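Local atomic coordinates of BAG family molecular chaperone regulator 3 (Arabidopsis thaliana, PDB entry 4HWF), a protein that binds the ATPase domain of HSP70/HSC70 chaperones through its BAG domain and probably acts as a co-chaperone in programmed cell death and stress responses. Residues A[19-24]-A[40-45]; A[56-59]-A[64-67]. All blocks are in the same frame, centred on the assembly; numbering follows the deposited sequence.

Contact 1: residues A[19-24]-A[40-45]; sequences GQVSAF and VNLIEM
Gln-20 meets Leu-42 with the far end of its side chain: the amide oxygen OE1 of Gln-20 lies 3.8 Å from CD2 of Leu-42, a van der Waals contact between a polar atom and a hydrocarbon branch. The chain gets there because CG stands anti to the carbonyl carbon (chi1 -63°) and the rest runs on extended, so that the amide reaches across beside the leucine; nearer the backbone, Gln-20 CB is 4.2 Å from Leu-42 CD1. One residue on, the CA atoms of Val-21 and Leu-42 are the nearest pair across the two segments, 7.9 Å apart. The CB of Val-21 does not point straight at the partner helix; the branch CG2 makes the touch, 3.9 Å from Leu-42 CD1. Helices 3-29 and 36-57 run antiparallel here, their local axes 11.2 Å apart at an angle of 159°, as the first two helices of the three-helix bundle that forms the BAG domain. From 40-45 only Leu-42, buried in the fold, touches 19-24; it also packs on Leu-17 further back on helix 3-29, as does Met-45. After a turn of helix Phe-24 adds its ring. Leu-42 CD1 approaches the ring obliquely, 3.7 Å from CD1 and 3.9 Å from CE1 of Phe-24. CD1 of Leu-42 thus lies against both Phe-24 and Val-21, while CD2 meets the Gln-20 amide oxygen. The same ring continues along helix 36-57 onto Ser-38 and Leu-39, toward the loop that joins the two helices.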
loop_
_atom_site.group_PDB
_atom_site.type_symbol
_atom_site.label_atom_id
_atom_site.label_comp_id
_atom_site.label_asym_id
_atom_site.label_seq_id
_atom_site.Cartn_x
_atom_site.Cartn_y
_atom_site.Cartn_z
ATOM N N GLY A 19 -0.506 -3.037 -11.056
ATOM C CA GLY A 19 -0.362 -2.832 -12.489
ATOM C C GLY A 19 -0.460 -1.356 -12.860
ATOM O O GLY A 19 0.279 -0.876 -13.710
ATOM N N GLN A 20 -1.371 -0.623 -12.224
ATOM C CA GLN A 20 -1.477 0.814 -12.479
ATOM C C GLN A 20 -0.248 1.588 -11.982
ATOM O O GLN A 20 0.203 2.535 -12.630
ATOM C CB GLN A 20 -2.766 1.382 -11.874
ATOM C CG GLN A 20 -4.021 0.798 -12.498
ATOM C CD GLN A 20 -5.278 1.080 -11.693
ATOM O OE1 GLN A 20 -5.362 2.071 -10.979
ATOM N NE2 GLN A 20 -6.265 0.209 -11.823
ATOM N N VAL A 21 0.295 1.191 -10.835
ATOM C CA VAL A 21 1.507 1.832 -10.325
ATOM C C VAL A 21 2.665 1.660 -11.315
ATOM O O VAL A 21 3.346 2.627 -11.641
ATOM C CB VAL A 21 1.920 1.280 -8.937
ATOM C CG1 VAL A 21 3.233 1.913 -8.485
ATOM C CG2 VAL A 21 0.798 1.518 -7.887
ATOM N N SER A 22 2.882 0.432 -11.782
ATOM C CA SER A 22 3.945 0.153 -12.757
ATOM C C SER A 22 3.807 1.037 -13.982
ATOM O O SER A 22 4.784 1.589 -14.475
ATOM C CB SER A 22 3.908 -1.304 -13.215
ATOM O OG SER A 22 4.293 -2.178 -12.183
ATOM N N ALA A 23 2.578 1.150 -14.479
ATOM C CA ALA A 23 2.293 1.976 -15.651
ATOM C C ALA A 23 2.629 3.437 -15.408
ATOM O O ALA A 23 3.231 4.088 -16.259
ATOM C CB ALA A 23 0.834 1.818 -16.078
ATOM N N PHE A 24 2.242 3.964 -14.248
ATOM C CA PHE A 24 2.627 5.319 -13.882
ATOM C C PHE A 24 4.148 5.462 -13.765
ATOM O O PHE A 24 4.698 6.467 -14.172
ATOM C CB PHE A 24 1.952 5.783 -12.582
ATOM C CG PHE A 24 0.557 6.319 -12.771
ATOM C CD1 PHE A 24 -0.535 5.657 -12.227
ATOM C CD2 PHE A 24 0.336 7.482 -13.496
ATOM C CE1 PHE A 24 -1.824 6.148 -12.400
ATOM C CE2 PHE A 24 -0.948 7.977 -13.673
ATOM C CZ PHE A 24 -2.030 7.311 -13.121
ATOM N N VAL A 40 -2.027 10.355 -5.573
ATOM C CA VAL A 40 -2.661 10.400 -4.259
ATOM C C VAL A 40 -3.933 9.563 -4.260
ATOM O O VAL A 40 -4.232 8.864 -3.294
ATOM C CB VAL A 40 -2.980 11.851 -3.834
ATOM C CG1 VAL A 40 -3.846 11.877 -2.568
ATOM C CG2 VAL A 40 -1.678 12.640 -3.631
ATOM N N ASN A 41 -4.683 9.619 -5.352
ATOM C CA ASN A 41 -5.882 8.799 -5.463
ATOM C C ASN A 41 -5.551 7.309 -5.459
ATOM O O ASN A 41 -6.260 6.506 -4.851
ATOM C CB ASN A 41 -6.703 9.191 -6.696
ATOM C CG ASN A 41 -7.416 10.535 -6.522
ATOM O OD1 ASN A 41 -7.668 10.977 -5.394
ATOM N ND2 ASN A 41 -7.754 11.186 -7.642
ATOM N N LEU A 42 -4.462 6.946 -6.127
ATOM C CA LEU A 42 -4.026 5.554 -6.166
ATOM C C LEU A 42 -3.601 5.067 -4.776
ATOM O O LEU A 42 -3.888 3.944 -4.386
ATOM C CB LEU A 42 -2.844 5.407 -7.124
ATOM C CG LEU A 42 -3.011 4.414 -8.267
ATOM C CD1 LEU A 42 -1.691 4.237 -9.027
ATOM C CD2 LEU A 42 -3.540 3.079 -7.763
ATOM N N ILE A 43 -2.885 5.917 -4.053
ATOM C CA ILE A 43 -2.511 5.615 -2.680
ATOM C C ILE A 43 -3.762 5.323 -1.863
ATOM O O ILE A 43 -3.806 4.341 -1.118
ATOM C CB ILE A 43 -1.720 6.770 -2.040
ATOM C CG1 ILE A 43 -0.295 6.793 -2.592
ATOM C CG2 ILE A 43 -1.663 6.628 -0.505
ATOM C CD1 ILE A 43 0.461 8.029 -2.206
ATOM N N GLU A 44 -4.785 6.160 -2.018
ATOM C CA GLU A 44 -6.035 5.941 -1.288
ATOM C C GLU A 44 -6.692 4.610 -1.646
ATOM O O GLU A 44 -7.222 3.921 -0.771
ATOM C CB GLU A 44 -7.036 7.078 -1.512
ATOM C CG GLU A 44 -8.300 6.871 -0.678
ATOM C CD GLU A 44 -9.307 8.012 -0.790
ATOM O OE1 GLU A 44 -10.179 8.111 0.103
ATOM O OE2 GLU A 44 -9.228 8.803 -1.756
ATOM N N MET A 45 -6.662 4.250 -2.933
ATOM C CA MET A 45 -7.226 2.977 -3.380
ATOM C C MET A 45 -6.493 1.785 -2.725
ATOM O O MET A 45 -7.117 0.805 -2.295
ATOM C CB MET A 45 -7.180 2.853 -4.919
ATOM C CG MET A 45 -8.103 3.831 -5.714
ATOM S SD MET A 45 -9.872 3.741 -5.262
ATOM C CE MET A 45 -9.997 4.993 -3.972
#

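Contact 2: residues A[56-59]-A[64-67]; sequences IIAD and LMRK
A Schellman motif ends helix 36-57 just before the tight connection to helix 62-86, and the contact joins that helix end to the opening turns of the next. Asp-59 leaves the helical conformation with positive phi (48°), and its N donates a hydrogen bond back to Ile-56 O at 3.2 Å as one of the motif's two bonds into the last turn. Ala-58, immediately before it, turns its methyl toward helix 62-86 and carries the whole contact from this side. Ala-58 CB sits 3.5 Å from Met-65 CG and 3.8 Å from Leu-64 CB, so it meets the CB of Leu-64 and the CG methylene of Met-65, short of either chain's end. The CA atoms of Ala-58 and Leu-64 are 6.0 Å apart, with only a short connection between the helices. Met-65 holds CG anti to its carbonyl carbon (chi1 -60°), which brings that methylene against the alanine, and its chain bends only at chi3. Backbone N of Leu-64 is hydrogen-bonded to Asp-61 OD1. Met-65 also packs on Leu-51 and Ala-55 of helix 36-57, whereas Ile-56 faces the other way, onto Ala-3, Ser-6, Ile-7 and Ile-10 of helix 3-29.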
loop_
_atom_site.group_PDB
_atom_site.type_symbol
_atom_site.label_atom_id
_atom_site.label_comp_id
_atom_site.label_asym_id
_atom_site.label_seq_id
_atom_site.Cartn_x
_atom_site.Cartn_y
_atom_site.Cartn_z
ATOM N N ILE A 56 -10.456 -8.119 8.037
ATOM C CA ILE A 56 -10.656 -9.566 7.941
ATOM C C ILE A 56 -9.702 -10.326 8.874
ATOM O O ILE A 56 -10.119 -11.182 9.659
ATOM C CB ILE A 56 -10.492 -10.060 6.467
ATOM C CG1 ILE A 56 -11.683 -9.604 5.615
ATOM C CG2 ILE A 56 -10.339 -11.575 6.414
ATOM C CD1 ILE A 56 -11.382 -9.564 4.122
ATOM N N ILE A 57 -8.429 -9.998 8.801
ATOM C CA ILE A 57 -7.427 -10.650 9.635
ATOM C C ILE A 57 -7.755 -10.505 11.129
ATOM O O ILE A 57 -7.710 -11.486 11.887
ATOM C CB ILE A 57 -6.033 -10.088 9.344
ATOM C CG1 ILE A 57 -5.572 -10.493 7.930
ATOM C CG2 ILE A 57 -5.021 -10.539 10.398
ATOM C CD1 ILE A 57 -4.363 -9.692 7.454
ATOM N N ALA A 58 -8.103 -9.286 11.542
ATOM C CA ALA A 58 -8.372 -9.006 12.955
ATOM C C ALA A 58 -9.806 -9.317 13.379
ATOM O O ALA A 58 -10.171 -9.130 14.541
ATOM C CB ALA A 58 -8.013 -7.559 13.282
ATOM N N ASP A 59 -10.616 -9.794 12.443
ATOM C CA ASP A 59 -12.045 -9.978 12.684
ATOM C C ASP A 59 -12.644 -8.705 13.321
ATOM O O ASP A 59 -13.446 -8.775 14.262
ATOM C CB ASP A 59 -12.300 -11.212 13.561
ATOM C CG ASP A 59 -13.738 -11.706 13.485
ATOM O OD1 ASP A 59 -14.411 -11.478 12.451
ATOM O OD2 ASP A 59 -14.193 -12.344 14.460
ATOM N N LEU A 64 -6.174 -4.625 17.426
ATOM C CA LEU A 64 -5.279 -5.489 16.645
ATOM C C LEU A 64 -4.922 -4.823 15.316
ATOM O O LEU A 64 -3.769 -4.867 14.892
ATOM C CB LEU A 64 -5.890 -6.876 16.387
ATOM C CG LEU A 64 -6.182 -7.757 17.600
ATOM C CD1 LEU A 64 -6.799 -9.080 17.173
ATOM C CD2 LEU A 64 -4.913 -7.986 18.419
ATOM N N MET A 65 -5.911 -4.202 14.665
ATOM C CA MET A 65 -5.692 -3.534 13.377
ATOM C C MET A 65 -4.642 -2.426 13.459
ATOM O O MET A 65 -3.701 -2.382 12.664
ATOM C CB MET A 65 -7.010 -3.011 12.772
ATOM C CG MET A 65 -8.046 -4.102 12.515
ATOM S SD MET A 65 -9.724 -3.497 12.038
ATOM C CE MET A 65 -9.321 -2.650 10.508
ATOM N N ARG A 66 -4.783 -1.537 14.430
ATOM C CA ARG A 66 -3.804 -0.482 14.597
ATOM C C ARG A 66 -2.423 -1.065 14.885
ATOM O O ARG A 66 -1.419 -0.583 14.371
ATOM C CB ARG A 66 -4.202 0.463 15.724
ATOM C CG ARG A 66 -3.151 1.530 15.969
ATOM C CD ARG A 66 -3.725 2.738 16.688
ATOM N NE ARG A 66 -2.798 3.865 16.645
ATOM C CZ ARG A 66 -3.107 5.102 17.030
ATOM N NH1 ARG A 66 -4.327 5.375 17.488
ATOM N NH2 ARG A 66 -2.193 6.066 16.952
ATOM N N LYS A 67 -2.391 -2.111 15.700
ATOM C CA LYS A 67 -1.140 -2.775 16.066
ATOM C C LYS A 67 -0.434 -3.407 14.853
ATOM O O LYS A 67 0.765 -3.244 14.681
ATOM C CB LYS A 67 -1.425 -3.830 17.133
ATOM C CG LYS A 67 -0.206 -4.564 17.660
ATOM C CD LYS A 67 -0.628 -5.603 18.702
ATOM C CE LYS A 67 0.575 -6.308 19.323
ATOM N NZ LYS A 67 0.145 -7.322 20.338
#

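How the contacts relate
Contacts 1 and 2 follow one another along the chain and share helix 36-57, the middle helix in chain order, which pairs with helix 3-29 in contact 1 and with helix 62-86 in contact 2. They lie on opposite sides of the chain's centre, their centres about 9 Å (contact 1) and 16 Å (contact 2) from it; those centres are 24 Å apart and the nearest atoms about 13 Å apart, so they do not touch. Contact 1 packs two antiparallel helices side by side; contact 2 joins a helix end to the start of the next across a short connection. Both belong to the BAG domain, the co-chaperone module, and both are mainly van der Waals packing between helices of the bundle.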